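Local coordinates for putative phenazine biosynthesis PhzC/PhzF protein (Clostridium difficile, PDB 4DUN) that belongs to the PhzF family and probably has the isomerase activity generally assigned to that family, at residues E199-I211 / A225-V239. Sequence-based numbering, arbitrary orientation.
Sequences EDPVTGSSHCNLI and AAQLSNRGGIIQCEV. With SO4 (sulfate ion), chain B.
The connection from strand 198-200 into helix 207-218, near the predicted active-site residue Glu-47, is tied to the hairpin of strands 222-227 and 233-239 mainly by Gln-227. A glutamine suits this place because its amide both gives and accepts: NE2 donates to Asp-200 O (2.9 Å) and, almost straight at 172°, to Thr-203 OG1 (3.0 Å), while OE1 takes the N-H of Thr-203 (2.8 Å) from above its carbonyl plane. Thr-203 OG1 in turn donates to OD2 of Asp-200, the side chain near Glu-47, from above the carboxylate plane. Gly-204 N and Ser-205 N and OG bind a sulfate, probably from the crystallisation liquor. In the hairpin turn, Ser-229 OG, between its backbone N and carbonyl carbon (chi1 56°), donates to a lone pair of Pro-201 O and accepts from Gly-232 N, an ST motif. Gly-233 leaves room for Val-202 CG2. His-207 ND1 bonds to Thr-203 O; Ile-235 CG2 lies over the centre of one ring face, Leu-210 CD1 offset toward the rim on the other, and Ile-211 CD1 packs on Cys-237 CB. Segment 207-211 crosses strand 233-239 at -64°, with Ile-247 of strand 244-259 touching His-207, Ile-211 and Ile-235.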
ATOM      1  N   GLU A 199     -12.029  -2.892  -5.043  1.00 20.27           N
ATOM      2  CA  GLU A 199     -12.644  -4.205  -5.172  1.00 18.55           C
ATOM      3  C   GLU A 199     -11.957  -5.134  -4.177  1.00 20.58           C
ATOM      4  O   GLU A 199     -10.734  -5.222  -4.153  1.00 19.40           O
ATOM      5  CB  GLU A 199     -12.532  -4.726  -6.607  1.00 19.83           C
ATOM      6  CG  GLU A 199     -12.973  -6.171  -6.716  1.00 19.02           C
ATOM      7  CD  GLU A 199     -12.935  -6.752  -8.113  1.00 22.30           C
ATOM      8  OE1 GLU A 199     -12.459  -6.069  -9.048  1.00 21.28           O
ATOM      9  OE2 GLU A 199     -13.369  -7.913  -8.264  1.00 22.52           O
ATOM     10  N   ASP A 200     -12.736  -5.802  -3.333  1.00 17.93           N
ATOM     11  CA  ASP A 200     -12.154  -6.692  -2.330  1.00 17.23           C
ATOM     12  C   ASP A 200     -11.585  -7.954  -3.021  1.00 19.90           C
ATOM     13  O   ASP A 200     -12.304  -8.590  -3.784  1.00 19.08           O
ATOM     14  CB  ASP A 200     -13.250  -7.079  -1.335  1.00 18.39           C
ATOM     15  CG  ASP A 200     -12.777  -7.544   0.022  1.00 21.55           C
ATOM     16  OD1 ASP A 200     -11.573  -7.315   0.361  1.00 22.41           O
ATOM     17  OD2 ASP A 200     -13.607  -8.074   0.770  1.00 22.72           O
ATOM     18  N   PRO A 201     -10.295  -8.300  -2.808  1.00 17.99           N
ATOM     19  CA  PRO A 201      -9.728  -9.492  -3.473  1.00 18.08           C
ATOM     20  C   PRO A 201     -10.509 -10.782  -3.167  1.00 19.59           C
ATOM     21  O   PRO A 201     -10.838 -11.522  -4.092  1.00 18.69           O
ATOM     22  CB  PRO A 201      -8.296  -9.547  -2.928  1.00 20.18           C
ATOM     23  CG  PRO A 201      -7.980  -8.088  -2.628  1.00 25.50           C
ATOM     24  CD  PRO A 201      -9.269  -7.604  -2.006  1.00 20.79           C
ATOM     25  N   VAL A 202     -10.785 -11.062  -1.886  1.00 16.75           N
ATOM     26  CA  VAL A 202     -11.539 -12.252  -1.446  1.00 17.03           C
ATOM     27  C   VAL A 202     -12.345 -11.858  -0.220  1.00 21.24           C
ATOM     28  O   VAL A 202     -11.791 -11.269   0.713  1.00 21.61           O
ATOM     29  CB  VAL A 202     -10.702 -13.539  -1.149  1.00 19.97           C
ATOM     30  CG1 VAL A 202     -11.606 -14.774  -1.163  1.00 19.18           C
ATOM     31  CG2 VAL A 202      -9.555 -13.729  -2.135  1.00 20.70           C
ATOM     32  N   THR A 203     -13.638 -12.187  -0.220  1.00 17.99           N
ATOM     33  CA  THR A 203     -14.530 -11.835   0.881  1.00 17.26           C
ATOM     34  C   THR A 203     -15.161 -13.090   1.480  1.00 21.27           C
ATOM     35  O   THR A 203     -15.925 -13.776   0.806  1.00 20.27           O
ATOM     36  CB  THR A 203     -15.632 -10.875   0.364  1.00 20.64           C
ATOM     37  OG1 THR A 203     -15.065  -9.876  -0.490  1.00 20.79           O
ATOM     38  CG2 THR A 203     -16.447 -10.221   1.514  1.00 19.30           C
ATOM     39  N   GLY A 204     -14.856 -13.376   2.737  1.00 19.05           N
ATOM     40  CA  GLY A 204     -15.469 -14.530   3.385  1.00 18.81           C
ATOM     41  C   GLY A 204     -16.934 -14.318   3.739  1.00 20.88           C
ATOM     42  O   GLY A 204     -17.768 -15.180   3.460  1.00 21.04           O
ATOM     43  N   SER A 205     -17.270 -13.164   4.327  1.00 18.46           N
ATOM     44  CA  SER A 205     -18.619 -12.893   4.876  1.00 17.97           C
ATOM     45  C   SER A 205     -19.742 -12.803   3.822  1.00 20.22           C
ATOM     46  O   SER A 205     -20.889 -13.108   4.156  1.00 19.21           O
ATOM     47  CB  SER A 205     -18.625 -11.643   5.748  1.00 20.61           C
ATOM     48  OG  SER A 205     -18.184 -10.493   5.049  1.00 24.26           O
ATOM     49  N   SER A 206     -19.434 -12.428   2.566  1.00 17.48           N
ATOM     50  CA  SER A 206     -20.435 -12.455   1.484  1.00 16.98           C
ATOM     51  C   SER A 206     -20.954 -13.901   1.282  1.00 19.89           C
ATOM     52  O   SER A 206     -22.105 -14.103   0.886  1.00 20.26           O
ATOM     53  CB  SER A 206     -19.806 -11.953   0.189  1.00 19.82           C
ATOM     54  OG  SER A 206     -18.677 -12.757  -0.133  1.00 21.94           O
ATOM     55  N   HIS A 207     -20.108 -14.906   1.606  1.00 16.11           N
ATOM     56  CA  HIS A 207     -20.476 -16.310   1.438  1.00 16.54           C
ATOM     57  C   HIS A 207     -21.528 -16.747   2.483  1.00 19.95           C
ATOM     58  O   HIS A 207     -22.193 -17.758   2.264  1.00 20.03           O
ATOM     59  CB  HIS A 207     -19.234 -17.221   1.367  1.00 16.25           C
ATOM     60  CG  HIS A 207     -18.466 -16.968   0.099  1.00 19.28           C
ATOM     61  ND1 HIS A 207     -17.613 -15.891  -0.017  1.00 20.55           N
ATOM     62  CD2 HIS A 207     -18.577 -17.565  -1.117  1.00 20.57           C
ATOM     63  CE1 HIS A 207     -17.190 -15.894  -1.275  1.00 20.31           C
ATOM     64  NE2 HIS A 207     -17.720 -16.901  -1.966  1.00 20.39           N
ATOM     65  N   CYS A 208     -21.794 -15.920   3.532  1.00 18.31           N
ATOM     66  CA  CYS A 208     -22.929 -16.154   4.446  1.00 18.51           C
ATOM     67  C   CYS A 208     -24.246 -16.124   3.673  1.00 21.70           C
ATOM     68  O   CYS A 208     -25.178 -16.829   4.039  1.00 19.82           O
ATOM     69  CB  CYS A 208     -22.945 -15.119   5.561  1.00 19.86           C
ATOM     70  SG  CYS A 208     -21.542 -15.266   6.675  1.00 24.01           S
ATOM     71  N   ASN A 209     -24.326 -15.270   2.638  1.00 18.90           N
ATOM     72  CA  ASN A 209     -25.492 -15.152   1.765  1.00 19.13           C
ATOM     73  C   ASN A 209     -25.368 -16.024   0.536  1.00 21.30           C
ATOM     74  O   ASN A 209     -26.357 -16.606   0.107  1.00 21.17           O
ATOM     75  CB  ASN A 209     -25.684 -13.713   1.270  1.00 23.03           C
ATOM     76  CG  ASN A 209     -25.686 -12.614   2.301  1.00 32.86           C
ATOM     77  OD1 ASN A 209     -25.091 -11.565   2.074  1.00 26.07           O
ATOM     78  ND2 ASN A 209     -26.423 -12.772   3.402  1.00 25.10           N
ATOM     79  N   LEU A 210     -24.181 -16.032  -0.102  1.00 18.42           N
ATOM     80  CA  LEU A 210     -24.003 -16.716  -1.379  1.00 17.82           C
ATOM     81  C   LEU A 210     -24.162 -18.213  -1.251  1.00 20.43           C
ATOM     82  O   LEU A 210     -24.756 -18.826  -2.143  1.00 20.09           O
ATOM     83  CB  LEU A 210     -22.643 -16.366  -2.030  1.00 18.20           C
ATOM     84  CG  LEU A 210     -22.472 -14.901  -2.474  1.00 21.92           C
ATOM     85  CD1 LEU A 210     -21.023 -14.631  -2.897  1.00 22.39           C
ATOM     86  CD2 LEU A 210     -23.471 -14.514  -3.622  1.00 20.73           C
ATOM     87  N   ILE A 211     -23.691 -18.801  -0.133  1.00 15.61           N
ATOM     88  CA  ILE A 211     -23.776 -20.254   0.083  1.00 15.24           C
ATOM     89  C   ILE A 211     -25.260 -20.699   0.165  1.00 21.30           C
ATOM     90  O   ILE A 211     -25.620 -21.543  -0.659  1.00 20.50           O
ATOM     91  CB  ILE A 211     -22.944 -20.747   1.281  1.00 17.69           C
ATOM     92  CG1 ILE A 211     -21.412 -20.563   0.990  1.00 17.84           C
ATOM     93  CG2 ILE A 211     -23.294 -22.199   1.639  1.00 18.67           C
ATOM     94  CD1 ILE A 211     -20.510 -20.779   2.230  1.00 19.05           C
ATOM     95  N   ALA A 225     -16.409 -22.020  -4.755  1.00 20.82           N
ATOM     96  CA  ALA A 225     -16.684 -20.679  -5.267  1.00 20.23           C
ATOM     97  C   ALA A 225     -15.390 -19.992  -5.631  1.00 22.85           C
ATOM     98  O   ALA A 225     -14.345 -20.254  -5.027  1.00 22.62           O
ATOM     99  CB  ALA A 225     -17.425 -19.859  -4.216  1.00 20.09           C
ATOM    100  N   ALA A 226     -15.459 -19.099  -6.594  1.00 19.49           N
ATOM    101  CA  ALA A 226     -14.308 -18.277  -6.958  1.00 18.51           C
ATOM    102  C   ALA A 226     -14.705 -16.831  -6.793  1.00 20.48           C
ATOM    103  O   ALA A 226     -15.865 -16.470  -7.013  1.00 20.75           O
ATOM    104  CB  ALA A 226     -13.864 -18.555  -8.402  1.00 19.90           C
ATOM    105  N   GLN A 227     -13.769 -16.016  -6.350  1.00 16.71           N
ATOM    106  CA  GLN A 227     -13.951 -14.572  -6.284  1.00 16.11           C
ATOM    107  C   GLN A 227     -13.080 -14.048  -7.405  1.00 21.11           C
ATOM    108  O   GLN A 227     -11.862 -14.239  -7.364  1.00 19.35           O
ATOM    109  CB  GLN A 227     -13.614 -13.979  -4.903  1.00 15.85           C
ATOM    110  CG  GLN A 227     -14.064 -12.513  -4.848  1.00 18.35           C
ATOM    111  CD  GLN A 227     -14.445 -12.044  -3.474  1.00 24.43           C
ATOM    112  OE1 GLN A 227     -14.990 -12.801  -2.652  1.00 20.42           O
ATOM    113  NE2 GLN A 227     -14.184 -10.769  -3.199  1.00 18.28           N
ATOM    114  N   LEU A 228     -13.711 -13.495  -8.453  1.00 18.82           N
ATOM    115  CA  LEU A 228     -13.029 -13.126  -9.687  1.00 18.06           C
ATOM    116  C   LEU A 228     -12.463 -11.701  -9.672  1.00 21.30           C
ATOM    117  O   LEU A 228     -12.652 -10.917 -10.608  1.00 22.19           O
ATOM    118  CB  LEU A 228     -13.979 -13.365 -10.888  1.00 17.95           C
ATOM    119  CG  LEU A 228     -14.438 -14.822 -11.086  1.00 21.06           C
ATOM    120  CD1 LEU A 228     -15.356 -14.929 -12.301  1.00 21.61           C
ATOM    121  CD2 LEU A 228     -13.231 -15.813 -11.217  1.00 22.06           C
ATOM    122  N   SER A 229     -11.706 -11.393  -8.615  1.00 17.85           N
ATOM    123  CA  SER A 229     -10.951 -10.149  -8.499  1.00 18.45           C
ATOM    124  C   SER A 229      -9.679 -10.316  -9.341  1.00 24.12           C
ATOM    125  O   SER A 229      -9.390 -11.442  -9.765  1.00 23.40           O
ATOM    126  CB  SER A 229     -10.598  -9.892  -7.031  1.00 19.52           C
ATOM    127  OG  SER A 229      -9.889 -11.016  -6.524  1.00 22.56           O
ATOM    128  N   ASN A 230      -8.902  -9.242  -9.521  1.00 24.28           N
ATOM    129  CA  ASN A 230      -7.621  -9.250 -10.241  1.00 25.63           C
ATOM    130  C   ASN A 230      -6.712 -10.353  -9.665  1.00 27.49           C
ATOM    131  O   ASN A 230      -6.214 -11.194 -10.409  1.00 27.27           O
ATOM    132  CB  ASN A 230      -6.950  -7.864 -10.109  1.00 28.53           C
ATOM    133  CG  ASN A 230      -5.649  -7.701 -10.859  1.00 58.79           C
ATOM    134  OD1 ASN A 230      -5.416  -8.307 -11.916  1.00 52.85           O
ATOM    135  ND2 ASN A 230      -4.775  -6.857 -10.329  1.00 54.09           N
ATOM    136  N   ARG A 231      -6.574 -10.386  -8.327  1.00 22.65           N
ATOM    137  CA  ARG A 231      -5.756 -11.383  -7.635  1.00 20.58           C
ATOM    138  C   ARG A 231      -6.437 -12.758  -7.647  1.00 23.16           C
ATOM    139  O   ARG A 231      -5.773 -13.763  -7.922  1.00 23.76           O
ATOM    140  CB  ARG A 231      -5.448 -10.923  -6.204  1.00 18.42           C
ATOM    141  CG  ARG A 231      -4.539  -9.669  -6.167  1.00 22.88           C
ATOM    142  CD  ARG A 231      -4.279  -9.206  -4.740  1.00 21.45           C
ATOM    143  NE  ARG A 231      -3.593 -10.234  -3.958  1.00 21.17           N
ATOM    144  CZ  ARG A 231      -2.288 -10.271  -3.707  1.00 25.79           C
ATOM    145  NH1 ARG A 231      -1.489  -9.303  -4.146  1.00 22.04           N
ATOM    146  NH2 ARG A 231      -1.773 -11.265  -3.001  1.00 18.41           N
ATOM    147  N   GLY A 232      -7.742 -12.769  -7.389  1.00 19.81           N
ATOM    148  CA  GLY A 232      -8.582 -13.963  -7.415  1.00 19.23           C
ATOM    149  C   GLY A 232      -8.520 -14.794  -6.160  1.00 22.78           C
ATOM    150  O   GLY A 232      -7.475 -14.901  -5.513  1.00 23.62           O
ATOM    151  N   GLY A 233      -9.650 -15.383  -5.813  1.00 20.35           N
ATOM    152  CA  GLY A 233      -9.718 -16.240  -4.639  1.00 20.35           C
ATOM    153  C   GLY A 233     -10.539 -17.482  -4.870  1.00 23.49           C
ATOM    154  O   GLY A 233     -11.409 -17.499  -5.737  1.00 20.16           O
ATOM    155  N   ILE A 234     -10.218 -18.535  -4.120  1.00 20.52           N
ATOM    156  CA  ILE A 234     -10.949 -19.796  -4.144  1.00 20.09           C
ATOM    157  C   ILE A 234     -11.457 -20.032  -2.735  1.00 22.42           C
ATOM    158  O   ILE A 234     -10.684 -19.941  -1.778  1.00 22.00           O
ATOM    159  CB  ILE A 234     -10.097 -20.978  -4.678  1.00 23.24           C
ATOM    160  CG1 ILE A 234      -9.656 -20.748  -6.165  1.00 24.34           C
ATOM    161  CG2 ILE A 234     -10.834 -22.316  -4.487  1.00 24.42           C
ATOM    162  CD1 ILE A 234     -10.831 -20.787  -7.261  1.00 27.61           C
ATOM    163  N   ILE A 235     -12.766 -20.306  -2.615  1.00 18.57           N
ATOM    164  CA  ILE A 235     -13.427 -20.512  -1.330  1.00 17.51           C
ATOM    165  C   ILE A 235     -14.149 -21.838  -1.331  1.00 20.45           C
ATOM    166  O   ILE A 235     -15.025 -22.062  -2.180  1.00 20.32           O
ATOM    167  CB  ILE A 235     -14.436 -19.361  -1.000  1.00 19.84           C
ATOM    168  CG1 ILE A 235     -13.832 -17.940  -1.209  1.00 20.35           C
ATOM    169  CG2 ILE A 235     -14.997 -19.539   0.427  1.00 18.20           C
ATOM    170  CD1 ILE A 235     -13.960 -17.382  -2.691  1.00 23.53           C
ATOM    171  N   GLN A 236     -13.801 -22.702  -0.376  1.00 17.84           N
ATOM    172  CA  GLN A 236     -14.487 -23.985  -0.173  1.00 19.12           C
ATOM    173  C   GLN A 236     -15.691 -23.672   0.693  1.00 22.58           C
ATOM    174  O   GLN A 236     -15.540 -23.002   1.730  1.00 21.39           O
ATOM    175  CB  GLN A 236     -13.581 -25.062   0.474  1.00 20.91           C
ATOM    176  CG  GLN A 236     -12.255 -25.332  -0.241  1.00 27.40           C
ATOM    177  CD  GLN A 236     -12.398 -25.713  -1.692  1.00 35.21           C
ATOM    178  OE1 GLN A 236     -13.308 -26.453  -2.095  1.00 33.03           O
ATOM    179  NE2 GLN A 236     -11.501 -25.196  -2.515  1.00 28.11           N
ATOM    180  N   CYS A 237     -16.873 -24.107   0.249  1.00 18.35           N
ATOM    181  CA  CYS A 237     -18.173 -23.789   0.839  1.00 18.03           C
ATOM    182  C   CYS A 237     -18.911 -25.022   1.243  1.00 22.48           C
ATOM    183  O   CYS A 237     -18.985 -25.975   0.460  1.00 22.37           O
ATOM    184  CB  CYS A 237     -19.013 -23.008  -0.165  1.00 18.48           C
ATOM    185  SG  CYS A 237     -18.297 -21.428  -0.664  1.00 21.66           S
ATOM    186  N   GLU A 238     -19.528 -25.001   2.431  0.50 18.21           N
ATOM    187  CA  GLU A 238     -20.327 -26.128   2.911  0.50 18.02           C
ATOM    188  C   GLU A 238     -21.463 -25.652   3.802  0.50 22.98           C
ATOM    189  O   GLU A 238     -21.241 -24.867   4.729  0.50 21.42           O
ATOM    190  CB  GLU A 238     -19.458 -27.161   3.646  0.50 19.26           C
ATOM    191  CG  GLU A 238     -20.226 -28.396   4.094  0.50 21.40           C
ATOM    192  CD  GLU A 238     -19.445 -29.497   4.783  0.50 35.98           C
ATOM    193  OE1 GLU A 238     -18.196 -29.416   4.830  0.50 26.78           O
ATOM    194  OE2 GLU A 238     -20.090 -30.452   5.272  0.50 27.93           O
ATOM    195  N   VAL A 239     -22.677 -26.181   3.538  1.00 20.70           N
ATOM    196  CA  VAL A 239     -23.892 -25.905   4.311  1.00 21.62           C
ATOM    197  C   VAL A 239     -23.820 -26.876   5.485  1.00 27.86           C
ATOM    198  O   VAL A 239     -23.733 -28.098   5.264  1.00 27.25           O
ATOM    199  CB  VAL A 239     -25.206 -26.076   3.495  1.00 26.58           C
ATOM    200  CG1 VAL A 239     -26.437 -25.838   4.368  1.00 27.69           C
ATOM    201  CG2 VAL A 239     -25.231 -25.174   2.275  1.00 25.22           C
TER
HETATM  202  S   SO4 B 301     -14.592 -11.528   5.748  0.80 19.17           S
HETATM  203  O1  SO4 B 301     -14.121 -10.432   6.581  0.80 22.25           O
HETATM  204  O2  SO4 B 301     -15.200 -12.606   6.559  0.80 22.96           O
HETATM  205  O3  SO4 B 301     -15.575 -10.986   4.862  0.80 22.18           O
HETATM  206  O4  SO4 B 301     -13.463 -12.090   5.026  0.80 22.40           O
HETATM  207  O   HOH W   1      -9.838  -6.713  -8.903  1.00 43.68           O
HETATM  208  O   HOH W   2     -17.726 -12.215  -2.537  1.00 19.59           O
HETATM  209  O   HOH W   3     -17.893 -16.259  -4.801  1.00 18.87           O